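Glycolipid-binding domain-containing protein (Pseudomonas aeruginosa, PDB 2H1T) is of unknown function but probably binds glycolipids and may take part in glycolipid metabolism. Local coordinates at residues S143-Y148 and N160-A165; D104-P109 and G183-L188; D152-L157 and V169-E174; P95-C100 and L139-M144. All coordinates share one frame; numbering follows the deposited sequence. Where two conformers were deposited one is given.

Contact 1: S143-Y148 and N160-A165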
loop_
_atom_site.group_PDB
_atom_site.type_symbol
_atom_site.label_atom_id
_atom_site.label_comp_id
_atom_site.label_asym_id
_atom_site.label_seq_id
_atom_site.Cartn_x
_atom_site.Cartn_y
_atom_site.Cartn_z
ATOM N N SER A 143 -3.439 -5.912 26.135
ATOM C CA SER A 143 -4.231 -7.083 26.478
ATOM C C SER A 143 -5.727 -6.870 26.194
ATOM O O SER A 143 -6.279 -5.795 26.438
ATOM C CB SER A 143 -4.017 -7.451 27.941
ATOM O OG SER A 143 -4.699 -8.644 28.220
HETATM N N MSE A 144 -6.382 -7.910 25.674
HETATM C CA MSE A 144 -7.814 -7.846 25.360
HETATM C C MSE A 144 -8.503 -9.193 25.599
HETATM O O MSE A 144 -8.058 -10.227 25.084
HETATM C CB MSE A 144 -8.049 -7.418 23.913
HETATM C CG MSE A 144 -9.483 -7.277 23.578
HETATM SE SE MSE A 144 -9.700 -6.993 21.720
HETATM C CE MSE A 144 -9.128 -5.157 21.710
ATOM N N ARG A 145 -9.560 -9.158 26.398
ATOM C CA ARG A 145 -10.352 -10.332 26.718
ATOM C C ARG A 145 -11.273 -10.675 25.542
ATOM O O ARG A 145 -11.956 -9.811 25.008
ATOM C CB ARG A 145 -11.153 -10.107 28.007
ATOM C CG ARG A 145 -10.274 -10.061 29.271
ATOM C CD ARG A 145 -11.022 -9.605 30.511
ATOM N NE ARG A 145 -12.197 -10.441 30.734
ATOM C CZ ARG A 145 -13.460 -10.030 30.695
ATOM N NH1 ARG A 145 -13.779 -8.748 30.522
ATOM N NH2 ARG A 145 -14.423 -10.919 30.890
ATOM N N GLN A 146 -11.240 -11.944 25.142
ATOM C CA GLN A 146 -11.984 -12.428 23.987
ATOM C C GLN A 146 -12.611 -13.755 24.355
ATOM O O GLN A 146 -12.136 -14.427 25.249
ATOM C CB GLN A 146 -11.064 -12.616 22.799
ATOM C CG GLN A 146 -10.335 -11.359 22.374
ATOM C CD GLN A 146 -9.461 -11.554 21.179
ATOM O OE1 GLN A 146 -9.197 -12.691 20.743
ATOM N NE2 GLN A 146 -9.043 -10.437 20.583
ATOM N N ALA A 147 -13.659 -14.153 23.640
ATOM C CA ALA A 147 -14.157 -15.528 23.769
ATOM C C ALA A 147 -14.312 -16.203 22.415
ATOM O O ALA A 147 -14.665 -15.554 21.399
ATOM C CB ALA A 147 -15.479 -15.570 24.524
ATOM N N TYR A 148 -14.034 -17.499 22.420
ATOM C CA TYR A 148 -14.299 -18.373 21.289
ATOM C C TYR A 148 -15.212 -19.529 21.705
ATOM O O TYR A 148 -14.990 -20.202 22.725
ATOM C CB TYR A 148 -12.985 -18.944 20.741
ATOM C CG TYR A 148 -12.129 -18.013 19.916
ATOM C CD1 TYR A 148 -11.378 -16.997 20.520
ATOM C CD2 TYR A 148 -11.986 -18.213 18.549
ATOM C CE1 TYR A 148 -10.547 -16.135 19.730
ATOM C CE2 TYR A 148 -11.178 -17.382 17.773
ATOM C CZ TYR A 148 -10.481 -16.349 18.375
ATOM O OH TYR A 148 -9.693 -15.537 17.600
ATOM N N ASN A 160 -15.890 -10.138 21.422
ATOM C CA ASN A 160 -15.171 -9.206 22.291
ATOM C C ASN A 160 -15.735 -9.248 23.705
ATOM O O ASN A 160 -16.969 -9.182 23.899
ATOM C CB ASN A 160 -15.324 -7.777 21.769
ATOM C CG ASN A 160 -14.663 -6.737 22.681
ATOM O OD1 ASN A 160 -15.296 -6.203 23.620
ATOM N ND2 ASN A 160 -13.399 -6.421 22.396
ATOM N N LEU A 161 -14.846 -9.281 24.685
ATOM C CA LEU A 161 -15.285 -9.229 26.071
ATOM C C LEU A 161 -15.006 -7.899 26.741
ATOM O O LEU A 161 -15.268 -7.761 27.933
ATOM C CB LEU A 161 -14.707 -10.401 26.879
ATOM C CG LEU A 161 -15.045 -11.819 26.433
ATOM C CD1 LEU A 161 -14.566 -12.843 27.464
ATOM C CD2 LEU A 161 -16.498 -12.003 26.221
ATOM N N GLU A 162 -14.529 -6.882 26.029
ATOM C CA GLU A 162 -14.148 -5.652 26.752
ATOM C C GLU A 162 -15.201 -4.548 26.799
ATOM O O GLU A 162 -15.026 -3.563 27.533
ATOM C CB GLU A 162 -12.823 -5.073 26.247
ATOM C CG GLU A 162 -11.654 -6.011 26.322
ATOM C CD GLU A 162 -10.996 -6.104 27.683
ATOM O OE1 GLU A 162 -11.179 -5.210 28.529
ATOM O OE2 GLU A 162 -10.257 -7.078 27.913
ATOM N N GLY A 163 -16.309 -4.701 26.072
ATOM C CA GLY A 163 -17.394 -3.724 26.162
ATOM C C GLY A 163 -18.090 -3.376 24.866
ATOM O O GLY A 163 -19.254 -2.976 24.912
ATOM N N SER A 164 -17.399 -3.499 23.724
ATOM C CA SER A 164 -18.036 -3.312 22.375
ATOM C C SER A 164 -19.218 -4.247 22.068
ATOM O O SER A 164 -20.057 -3.940 21.242
ATOM C CB SER A 164 -17.026 -3.563 21.264
ATOM O OG SER A 164 -16.754 -4.946 21.189
ATOM N N ALA A 165 -19.277 -5.397 22.726
ATOM C CA ALA A 165 -20.254 -6.436 22.392
ATOM C C ALA A 165 -20.107 -6.963 20.962
ATOM O O ALA A 165 -21.019 -7.659 20.522
ATOM C CB ALA A 165 -21.681 -5.951 22.610
HETATM O O HOH W 1 -11.614 -6.234 30.828
#

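Contact 2: D104-P109 and G183-L188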
loop_
_atom_site.group_PDB
_atom_site.type_symbol
_atom_site.label_atom_id
_atom_site.label_comp_id
_atom_site.label_asym_id
_atom_site.label_seq_id
_atom_site.Cartn_x
_atom_site.Cartn_y
_atom_site.Cartn_z
ATOM N N ASP A 104 -3.397 -11.147 18.465
ATOM C CA ASP A 104 -4.456 -10.792 17.523
ATOM C C ASP A 104 -4.006 -9.491 16.849
ATOM O O ASP A 104 -3.842 -8.450 17.498
ATOM C CB ASP A 104 -5.780 -10.621 18.267
ATOM C CG ASP A 104 -6.938 -10.198 17.364
ATOM O OD1 ASP A 104 -6.740 -9.932 16.136
ATOM O OD2 ASP A 104 -8.081 -10.111 17.899
ATOM N N ILE A 105 -3.773 -9.578 15.550
ATOM C CA ILE A 105 -3.295 -8.435 14.747
ATOM C C ILE A 105 -4.523 -7.962 14.000
ATOM O O ILE A 105 -5.184 -8.772 13.357
ATOM C CB ILE A 105 -2.265 -8.882 13.670
ATOM C CG1 ILE A 105 -0.941 -9.378 14.285
ATOM C CG2 ILE A 105 -1.983 -7.721 12.720
ATOM C CD1 ILE A 105 -0.188 -10.381 13.424
ATOM N N TRP A 106 -4.777 -6.655 14.024
ATOM C CA TRP A 106 -5.749 -5.990 13.113
ATOM C C TRP A 106 -4.910 -5.258 12.069
ATOM O O TRP A 106 -3.936 -4.593 12.418
ATOM C CB TRP A 106 -6.651 -4.962 13.848
ATOM C CG TRP A 106 -7.390 -4.066 12.895
ATOM C CD1 TRP A 106 -7.024 -2.800 12.451
ATOM C CD2 TRP A 106 -8.607 -4.386 12.197
ATOM N NE1 TRP A 106 -7.938 -2.348 11.506
ATOM C CE2 TRP A 106 -8.917 -3.292 11.348
ATOM C CE3 TRP A 106 -9.439 -5.507 12.182
ATOM C CZ2 TRP A 106 -10.042 -3.283 10.522
ATOM C CZ3 TRP A 106 -10.566 -5.491 11.357
ATOM C CH2 TRP A 106 -10.848 -4.389 10.543
ATOM N N PRO A 107 -5.309 -5.315 10.801
ATOM C CA PRO A 107 -6.412 -6.075 10.227
ATOM C C PRO A 107 -5.985 -7.400 9.619
ATOM O O PRO A 107 -5.567 -7.449 8.455
ATOM C CB PRO A 107 -6.909 -5.124 9.136
ATOM C CG PRO A 107 -5.719 -4.402 8.692
ATOM C CD PRO A 107 -4.742 -4.364 9.813
ATOM N N SER A 108 -6.133 -8.491 10.369
ATOM C CA SER A 108 -5.807 -9.806 9.796
ATOM C C SER A 108 -6.658 -10.920 10.352
ATOM O O SER A 108 -6.689 -11.157 11.556
ATOM C CB SER A 108 -4.344 -10.176 9.970
ATOM O OG SER A 108 -4.075 -11.505 9.514
ATOM N N PRO A 109 -7.281 -11.695 9.457
ATOM C CA PRO A 109 -8.032 -12.834 10.005
ATOM C C PRO A 109 -7.145 -14.064 10.235
ATOM O O PRO A 109 -7.604 -15.114 10.764
ATOM C CB PRO A 109 -9.072 -13.083 8.916
ATOM C CG PRO A 109 -8.370 -12.758 7.695
ATOM C CD PRO A 109 -7.451 -11.587 7.997
ATOM N N GLY A 183 -18.375 -10.057 6.365
ATOM C CA GLY A 183 -18.445 -8.606 6.306
ATOM C C GLY A 183 -17.122 -7.921 6.592
ATOM O O GLY A 183 -17.038 -6.720 6.431
ATOM N N LEU A 184 -16.085 -8.667 7.009
ATOM C CA LEU A 184 -14.778 -8.074 7.264
ATOM C C LEU A 184 -13.661 -8.593 6.349
ATOM O O LEU A 184 -12.871 -7.784 5.875
ATOM C CB LEU A 184 -14.338 -8.275 8.710
ATOM C CG LEU A 184 -15.071 -7.404 9.723
ATOM C CD1 LEU A 184 -14.426 -7.650 11.043
ATOM C CD2 LEU A 184 -14.978 -5.979 9.369
ATOM N N PHE A 185 -13.553 -9.909 6.165
ATOM C CA PHE A 185 -12.501 -10.470 5.313
ATOM C C PHE A 185 -13.007 -11.624 4.512
ATOM O O PHE A 185 -13.873 -12.401 5.008
ATOM C CB PHE A 185 -11.339 -10.970 6.147
ATOM C CG PHE A 185 -10.720 -9.918 7.003
ATOM C CD1 PHE A 185 -9.804 -9.008 6.465
ATOM C CD2 PHE A 185 -11.028 -9.830 8.343
ATOM C CE1 PHE A 185 -9.214 -8.024 7.263
ATOM C CE2 PHE A 185 -10.430 -8.820 9.162
ATOM C CZ PHE A 185 -9.539 -7.910 8.608
ATOM N N GLN A 186 -12.449 -11.759 3.301
ATOM C CA GLN A 186 -12.682 -12.919 2.461
ATOM C C GLN A 186 -11.363 -13.540 1.980
ATOM O O GLN A 186 -10.500 -12.871 1.389
ATOM C CB GLN A 186 -13.515 -12.528 1.255
ATOM C CG GLN A 186 -14.045 -13.679 0.450
ATOM C CD GLN A 186 -14.773 -13.193 -0.794
ATOM O OE1 GLN A 186 -14.767 -11.993 -1.119
ATOM N NE2 GLN A 186 -15.409 -14.127 -1.505
ATOM N N ARG A 187 -11.238 -14.833 2.171
ATOM C CA ARG A 187 -10.176 -15.556 1.496
ATOM C C ARG A 187 -10.306 -15.535 -0.020
ATOM O O ARG A 187 -11.366 -15.809 -0.591
ATOM C CB ARG A 187 -9.998 -16.968 2.029
ATOM C CG ARG A 187 -8.494 -17.355 2.023
ATOM C CD ARG A 187 -8.117 -18.281 3.141
ATOM N NE ARG A 187 -8.204 -19.628 2.634
ATOM C CZ ARG A 187 -8.461 -20.723 3.326
ATOM N NH1 ARG A 187 -8.715 -20.716 4.614
ATOM N NH2 ARG A 187 -8.480 -21.850 2.675
ATOM N N LEU A 188 -9.201 -15.200 -0.674
ATOM C CA LEU A 188 -9.151 -15.189 -2.128
ATOM C C LEU A 188 -8.513 -16.454 -2.667
ATOM O O LEU A 188 -8.053 -17.347 -1.935
ATOM C CB LEU A 188 -8.436 -13.946 -2.653
ATOM C CG LEU A 188 -9.160 -12.616 -2.467
ATOM C CD1 LEU A 188 -8.411 -11.530 -3.236
ATOM C CD2 LEU A 188 -10.641 -12.659 -2.889
ATOM O OXT LEU A 188 -8.528 -16.631 -3.891
#

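Contact 3: D152-L157 and V169-E174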
loop_
_atom_site.group_PDB
_atom_site.type_symbol
_atom_site.label_atom_id
_atom_site.label_comp_id
_atom_site.label_asym_id
_atom_site.label_seq_id
_atom_site.Cartn_x
_atom_site.Cartn_y
_atom_site.Cartn_z
ATOM N N ASP A 152 -19.490 -25.753 15.263
ATOM C CA ASP A 152 -19.248 -27.051 14.622
ATOM C C ASP A 152 -17.806 -27.062 14.131
ATOM O O ASP A 152 -17.053 -26.119 14.435
ATOM C CB ASP A 152 -20.311 -27.372 13.524
ATOM C CG ASP A 152 -20.282 -26.435 12.330
ATOM O OD1 ASP A 152 -19.272 -25.754 12.082
ATOM O OD2 ASP A 152 -21.283 -26.430 11.569
ATOM N N ALA A 153 -17.392 -28.107 13.407
ATOM C CA ALA A 153 -15.962 -28.184 12.991
ATOM C C ALA A 153 -15.515 -26.987 12.206
ATOM O O ALA A 153 -14.368 -26.598 12.302
ATOM C CB ALA A 153 -15.682 -29.421 12.168
ATOM N N SER A 154 -16.408 -26.400 11.421
ATOM C CA SER A 154 -15.992 -25.310 10.526
ATOM C C SER A 154 -16.483 -23.897 10.938
ATOM O O SER A 154 -16.206 -22.906 10.254
ATOM C CB SER A 154 -16.387 -25.674 9.096
ATOM O OG SER A 154 -17.777 -25.522 8.901
ATOM N N HIS A 155 -17.178 -23.791 12.067
ATOM C CA HIS A 155 -17.699 -22.507 12.508
ATOM C C HIS A 155 -17.371 -22.260 13.966
ATOM O O HIS A 155 -17.647 -23.111 14.826
ATOM C CB HIS A 155 -19.210 -22.434 12.355
ATOM C CG HIS A 155 -19.705 -22.488 10.952
ATOM N ND1 HIS A 155 -19.941 -23.677 10.305
ATOM C CD2 HIS A 155 -20.038 -21.501 10.078
ATOM C CE1 HIS A 155 -20.399 -23.427 9.093
ATOM N NE2 HIS A 155 -20.474 -22.116 8.932
ATOM N N TYR A 156 -16.842 -21.056 14.225
ATOM C CA TYR A 156 -16.540 -20.546 15.543
ATOM C C TYR A 156 -17.216 -19.195 15.796
ATOM O O TYR A 156 -17.167 -18.300 14.935
ATOM C CB TYR A 156 -15.017 -20.347 15.679
ATOM C CG TYR A 156 -14.313 -21.638 15.931
ATOM C CD1 TYR A 156 -14.056 -22.523 14.881
ATOM C CD2 TYR A 156 -13.951 -22.031 17.229
ATOM C CE1 TYR A 156 -13.447 -23.758 15.127
ATOM C CE2 TYR A 156 -13.298 -23.261 17.453
ATOM C CZ TYR A 156 -13.078 -24.114 16.413
ATOM O OH TYR A 156 -12.474 -25.341 16.626
ATOM N N LEU A 157 -17.840 -19.071 16.970
ATOM C CA LEU A 157 -18.334 -17.779 17.448
ATOM C C LEU A 157 -17.248 -17.011 18.180
ATOM O O LEU A 157 -16.722 -17.460 19.214
ATOM C CB LEU A 157 -19.556 -17.951 18.324
ATOM C CG LEU A 157 -20.203 -16.679 18.883
ATOM C CD1 LEU A 157 -20.868 -15.872 17.757
ATOM C CD2 LEU A 157 -21.160 -17.052 19.965
ATOM N N VAL A 169 -19.422 -14.849 13.546
ATOM C CA VAL A 169 -19.243 -16.285 13.253
ATOM C C VAL A 169 -18.237 -16.471 12.126
ATOM O O VAL A 169 -18.427 -15.962 11.041
ATOM C CB VAL A 169 -20.521 -16.996 12.787
ATOM C CG1 VAL A 169 -20.176 -18.417 12.237
ATOM C CG2 VAL A 169 -21.545 -17.073 13.901
ATOM N N LEU A 170 -17.146 -17.185 12.407
ATOM C CA LEU A 170 -16.056 -17.399 11.458
ATOM C C LEU A 170 -16.210 -18.753 10.802
ATOM O O LEU A 170 -16.507 -19.765 11.480
ATOM C CB LEU A 170 -14.681 -17.302 12.127
ATOM C CG LEU A 170 -14.465 -16.125 13.102
ATOM C CD1 LEU A 170 -12.947 -16.038 13.487
ATOM C CD2 LEU A 170 -14.978 -14.831 12.610
ATOM N N LEU A 171 -16.093 -18.765 9.471
ATOM C CA LEU A 171 -16.050 -20.009 8.728
ATOM C C LEU A 171 -14.552 -20.305 8.470
ATOM O O LEU A 171 -13.835 -19.469 7.899
ATOM C CB LEU A 171 -16.789 -19.877 7.397
ATOM C CG LEU A 171 -16.798 -21.116 6.527
ATOM C CD1 LEU A 171 -17.725 -22.220 7.056
ATOM C CD2 LEU A 171 -17.189 -20.767 5.087
ATOM N N VAL A 172 -14.107 -21.470 8.922
ATOM C CA VAL A 172 -12.725 -21.889 8.855
ATOM C C VAL A 172 -12.599 -23.233 8.124
ATOM O O VAL A 172 -13.562 -23.999 8.004
ATOM C CB VAL A 172 -12.061 -21.948 10.255
ATOM C CG1 VAL A 172 -12.258 -20.608 10.947
ATOM C CG2 VAL A 172 -12.660 -23.068 11.159
ATOM N N ASP A 173 -11.399 -23.490 7.627
ATOM C CA ASP A 173 -11.120 -24.757 6.957
ATOM C C ASP A 173 -10.601 -25.743 7.956
ATOM O O ASP A 173 -10.508 -25.456 9.151
ATOM C CB ASP A 173 -10.157 -24.557 5.766
ATOM C CG ASP A 173 -8.767 -24.125 6.168
ATOM O OD1 ASP A 173 -8.361 -24.288 7.348
ATOM O OD2 ASP A 173 -8.066 -23.604 5.266
ATOM N N GLU A 174 -10.258 -26.931 7.476
ATOM C CA GLU A 174 -9.835 -27.988 8.362
ATOM C C GLU A 174 -8.549 -27.745 9.101
ATOM O O GLU A 174 -8.295 -28.426 10.086
ATOM C CB GLU A 174 -9.708 -29.284 7.601
ATOM C CG GLU A 174 -10.978 -29.680 6.888
ATOM C CD GLU A 174 -10.906 -29.361 5.406
ATOM O OE1 GLU A 174 -10.789 -28.144 5.087
ATOM O OE2 GLU A 174 -10.948 -30.346 4.588
HETATM O O HOH W 2 -12.403 -27.069 10.531
#

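Contact 4: P95-C100 and L139-M144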
loop_
_atom_site.group_PDB
_atom_site.type_symbol
_atom_site.label_atom_id
_atom_site.label_comp_id
_atom_site.label_asym_id
_atom_site.label_seq_id
_atom_site.Cartn_x
_atom_site.Cartn_y
_atom_site.Cartn_z
ATOM N N PRO A 95 5.466 -6.863 31.750
ATOM C CA PRO A 95 4.457 -7.416 32.677
ATOM C C PRO A 95 2.999 -7.077 32.330
ATOM O O PRO A 95 2.074 -7.827 32.692
ATOM C CB PRO A 95 4.861 -6.822 34.034
ATOM C CG PRO A 95 5.649 -5.597 33.690
ATOM C CD PRO A 95 6.370 -5.916 32.427
ATOM N N ALA A 96 2.800 -6.015 31.556
ATOM C CA ALA A 96 1.468 -5.568 31.233
ATOM C C ALA A 96 0.767 -6.571 30.338
ATOM O O ALA A 96 -0.427 -6.461 30.136
ATOM C CB ALA A 96 1.494 -4.182 30.567
ATOM N N PHE A 97 1.512 -7.533 29.792
ATOM C CA PHE A 97 0.929 -8.519 28.876
ATOM C C PHE A 97 0.794 -9.877 29.554
ATOM O O PHE A 97 0.402 -10.869 28.932
ATOM C CB PHE A 97 1.777 -8.653 27.604
ATOM C CG PHE A 97 2.019 -7.354 26.894
ATOM C CD1 PHE A 97 1.135 -6.272 27.023
ATOM C CD2 PHE A 97 3.098 -7.210 26.052
ATOM C CE1 PHE A 97 1.376 -5.082 26.357
ATOM C CE2 PHE A 97 3.322 -6.004 25.372
ATOM C CZ PHE A 97 2.475 -4.955 25.542
ATOM N N ASP A 98 1.107 -9.925 30.846
ATOM C CA ASP A 98 1.036 -11.186 31.569
ATOM C C ASP A 98 -0.270 -11.919 31.297
ATOM O O ASP A 98 -1.330 -11.310 31.326
ATOM C CB ASP A 98 1.183 -10.928 33.073
ATOM C CG ASP A 98 2.637 -10.743 33.517
ATOM O OD1 ASP A 98 3.610 -10.990 32.754
ATOM O OD2 ASP A 98 2.801 -10.372 34.691
ATOM N N GLY A 99 -0.195 -13.218 31.023
ATOM C CA GLY A 99 -1.388 -14.042 30.763
ATOM C C GLY A 99 -1.804 -14.162 29.315
ATOM O O GLY A 99 -2.593 -15.027 28.977
ATOM N N CYS A 100 -1.300 -13.300 28.438
ATOM C CA CYS A 100 -1.630 -13.446 27.021
ATOM C C CYS A 100 -0.856 -14.602 26.425
ATOM O O CYS A 100 0.355 -14.650 26.534
ATOM C CB CYS A 100 -1.265 -12.169 26.234
ATOM S SG CYS A 100 -2.277 -10.772 26.655
ATOM N N LEU A 139 0.937 -0.333 16.103
ATOM C CA LEU A 139 1.583 -1.510 16.698
ATOM C C LEU A 139 1.909 -1.281 18.172
ATOM O O LEU A 139 3.036 -1.530 18.627
ATOM C CB LEU A 139 2.862 -1.882 15.940
ATOM C CG LEU A 139 2.789 -2.212 14.448
ATOM C CD1 LEU A 139 4.151 -2.681 14.034
ATOM C CD2 LEU A 139 1.758 -3.253 14.165
ATOM N N GLU A 140 0.914 -0.770 18.896
ATOM C CA GLU A 140 0.998 -0.575 20.355
ATOM C C GLU A 140 0.183 -1.662 21.037
ATOM O O GLU A 140 -1.040 -1.569 21.100
ATOM C CB GLU A 140 0.462 0.800 20.708
ATOM C CG GLU A 140 1.433 1.879 20.358
ATOM C CD GLU A 140 0.769 3.234 20.178
ATOM O OE1 GLU A 140 -0.488 3.318 20.217
ATOM O OE2 GLU A 140 1.516 4.204 19.965
ATOM N N PRO A 141 0.845 -2.737 21.481
ATOM C CA PRO A 141 0.020 -3.852 21.958
ATOM C C PRO A 141 -0.760 -3.574 23.225
ATOM O O PRO A 141 -0.327 -2.767 24.072
ATOM C CB PRO A 141 1.044 -4.963 22.228
ATOM C CG PRO A 141 2.277 -4.566 21.337
ATOM C CD PRO A 141 2.279 -3.071 21.536
ATOM N N ARG A 142 -1.904 -4.242 23.367
ATOM C CA ARG A 142 -2.553 -4.270 24.667
ATOM C C ARG A 142 -3.336 -5.522 24.870
ATOM O O ARG A 142 -3.847 -6.130 23.898
ATOM C CB ARG A 142 -3.448 -3.070 24.866
ATOM C CG ARG A 142 -4.582 -2.987 23.903
ATOM C CD ARG A 142 -5.330 -1.660 24.014
ATOM N NE ARG A 142 -6.234 -1.473 22.867
ATOM C CZ ARG A 142 -7.444 -2.005 22.767
ATOM N NH1 ARG A 142 -7.927 -2.774 23.732
ATOM N NH2 ARG A 142 -8.198 -1.758 21.693
ATOM N N SER A 143 -3.439 -5.912 26.135
ATOM C CA SER A 143 -4.231 -7.083 26.478
ATOM C C SER A 143 -5.727 -6.870 26.194
ATOM O O SER A 143 -6.279 -5.795 26.438
ATOM C CB SER A 143 -4.017 -7.451 27.941
ATOM O OG SER A 143 -4.699 -8.644 28.220
HETATM N N MSE A 144 -6.382 -7.910 25.674
HETATM C CA MSE A 144 -7.814 -7.846 25.360
HETATM C C MSE A 144 -8.503 -9.193 25.599
HETATM O O MSE A 144 -8.058 -10.227 25.084
HETATM C CB MSE A 144 -8.049 -7.418 23.913
HETATM C CG MSE A 144 -9.483 -7.277 23.578
HETATM SE SE MSE A 144 -9.700 -6.993 21.720
HETATM C CE MSE A 144 -9.128 -5.157 21.710
#

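Contact 1: S143-Y148 and N160-A165
Strand 142-152 meets the end of strand 155-160 in antiparallel fashion, Gln-146 facing Asn-160 as a non-hydrogen-bonded pair with their CA atoms 4.8 Å apart. One residue on, Leu-161 N donates to Arg-145 O over 3.0 Å. Glu-162 then reaches back with its carboxylate: OE2 accepts Arg-145 N at 2.7 Å through its anti lone pair, in a nearly straight bond (162° at the hydrogen). The bend at chi2 (-82°) folds the glutamate over the strand and lays its CG 3.7 Å from CG of Met-144, a selenomethionine. Glu-162 OE1 accepts a hydrogen bond from a water at 2.6 Å, and that water accepts a weak one from Arg-145 NH1. Leu-161 crosses the arginine arm at about a right angle; its CB covers the rim of one guanidinium face, and its CD2 lies 4.1 Å from Ala-147 CB. Asn-160 OD1 accepts Glu-162 N at 2.6 Å, closing an Asx turn, while ND2 makes a weak hydrogen bond to a bound methylpentanediol. The amide of Gln-146 is held by Asp-104. A side-chain carboxylate thus stands in for a backbone carbonyl where the neighbouring strand turns away, so Arg-145 N keeps a partner, and the Asx turn holds the backbone of Glu-162; the nearby guanidinium probably helps stabilise the carboxylate's charge.

Contact 2: D104-P109 and G183-L188
Ser-108, whose backbone N lies 3.9 Å from Phe-185 CZ, points its CB away from residues 183-188; its OG is hydrogen-bonded to Glu-22 OE1 and Phe-110 N, and weakly to Tyr-50 OH. Across the contact itself the packing is apolar and centres on the Phe-185 ring. Pro-109 covers one face: its CD stands 3.8 Å from the ring centroid and only 11° off the normal, a CH-pi contact. Pro-107 comes to the ring edge, its CB in plane at 3.9 Å from Phe-185 CZ. The peptide bond before Pro-107 is cis, and the same CB also rests 3.5 Å above the plane of the Trp-106 indole, over its centre. Trp-106 has CG anti to its own N (chi1 166°), which carries CZ3 to within 3.8 Å of Phe-185 CZ; the two rings meet obliquely, planes at 60°. Leu-184 CD1 approaches the indole at its edge, 4.4 Å from Trp-106 CZ3. Trp-106 NE1 hydrogen-bonds Glu-40 OE2, and Trp-14 of the second subunit meets both the indole and the phenyl ring. Leu-184 and Phe-185 together face Tyr-181 as a classic beta bulge, and strand 185-187 pairs antiparallel with a strand of that subunit: a sheet continued across a dimer interface.

Contact 3: D152-L157 and V169-E174
Val-172 N donates to Ser-154 O at 2.9 Å, and Tyr-156 and Leu-170 exchange a reciprocal pair of backbone hydrogen bonds, Tyr-156 N to Leu-170 O at 3.1 Å and Leu-170 N to Tyr-156 O at 2.8 Å. The same three carbonyls also draw CA-H...O contacts, among them His-155 CA to Leu-170 O at 3.2 Å. At the open end of the ladder a water donates to both Ala-153 O and Asp-173 O.

Aromatic and polar contacts fix His-155. In the type I turn that starts at Asp-152, OD1 of that residue accepts His-155 ND1 at 2.8 Å, exactly in the imidazole plane and on the syn side of the carboxylate, which settles the rotation of the ring. With chi1 at -65° the imidazole lies alongside Leu-171, pointing the same way, and Leu-171 CD1 makes a CH-pi contact over its face, 3.7 Å from the ring centroid.

Apolar contacts join Tyr-156 to Val-172, crossing at about a right angle with Tyr-156 CD1 4.0 Å from Val-172 CG2. On the face of His-155 and Leu-171, Leu-157 meets Val-169, less certainly, since the valine has two conformers. Tyr-156 and Val-172 both pack on Ile-116 of helix 113-119. The hairpin of strands 155-160 and 167-172 lies between strand 142-152, next to its first arm, and strand 178-181, next to its second.

Contact 4: P95-C100 and L139-M144
Phe-97 sets its CG beside its own backbone N (chi1 -54°), a turn that swings the ring across to Pro-141; Ser-143, with chi1 at -175° in one of its two conformers, extends OG toward Cys-100. The phenyl group leads with its far end. Phe-97 CZ comes to 3.6 Å from Pro-141 CB, and CE2 stands 4.0 Å from the same carbon. The ring meets the pyrrolidine obliquely, and Phe-97 CE1 lies 3.7 Å from Pro-141 O, so both the side chain and the carbonyl of the proline border the ring. Leu-132 of strand 126-135 touches Phe-97 and Pro-141 alike.

Residues 95-100 belong to the connection between strand 86-88 of the six-stranded antiparallel sheet and strand 102-106 of the seven-stranded mixed sheet, each outermost in its sheet within the chain. A short 3-10 segment, residues 95-97, leads into a type II turn from Phe-97 to Cys-100. Cys-100 N closes that turn on Phe-97 O at 3.0 Å, and Gly-99 occupies its third position with phi at 92°, the place where turns of this type commonly carry glycine. The opening segment is held likewise, Asp-98 N donating to Pro-95 O.

At the other end of the turn Cys-100 directs its CB toward strand 142-152. Its SG lies 3.6 Å from Ser-143 OG in that one conformer, a provisional contact of sulfur with hydroxyl. Ser-143 OG is hydrogen-bonded by Arg-130 NH1, and the cysteine also packs on Arg-130. Ser-143 CB approaches Ala-96 O at 4.3 Å, while Arg-142 points its CB away from the loop, its side chain about 4 Å from a bound methylpentanediol.

How the contacts relate
All four contacts reach the seven-stranded sheet. Contacts 1 and 4, their centres about 13 Å apart, share Ser-143 and Met-144 on strand 142-152. Contact 1 touches contact 2 where Gln-146 NE2 lies 2.9 Å from Asp-104 OD2, a probable hydrogen bond. Contact 2 in turn reaches contact 3 through a salt bridge, Arg-187 NH1 to Asp-173 OD2 at 3.0 Å. Contacts 3 and 4 are far apart, about 26 Å between centres. Bound methylpentanediol, whether one molecule or several, probably comes from the crystallisation liquor; it lies close to Met-144 (about 3 Å from the side chain), Arg-142 (about 4 Å) and Trp-106 (about 5 Å), possibly marking a pocket.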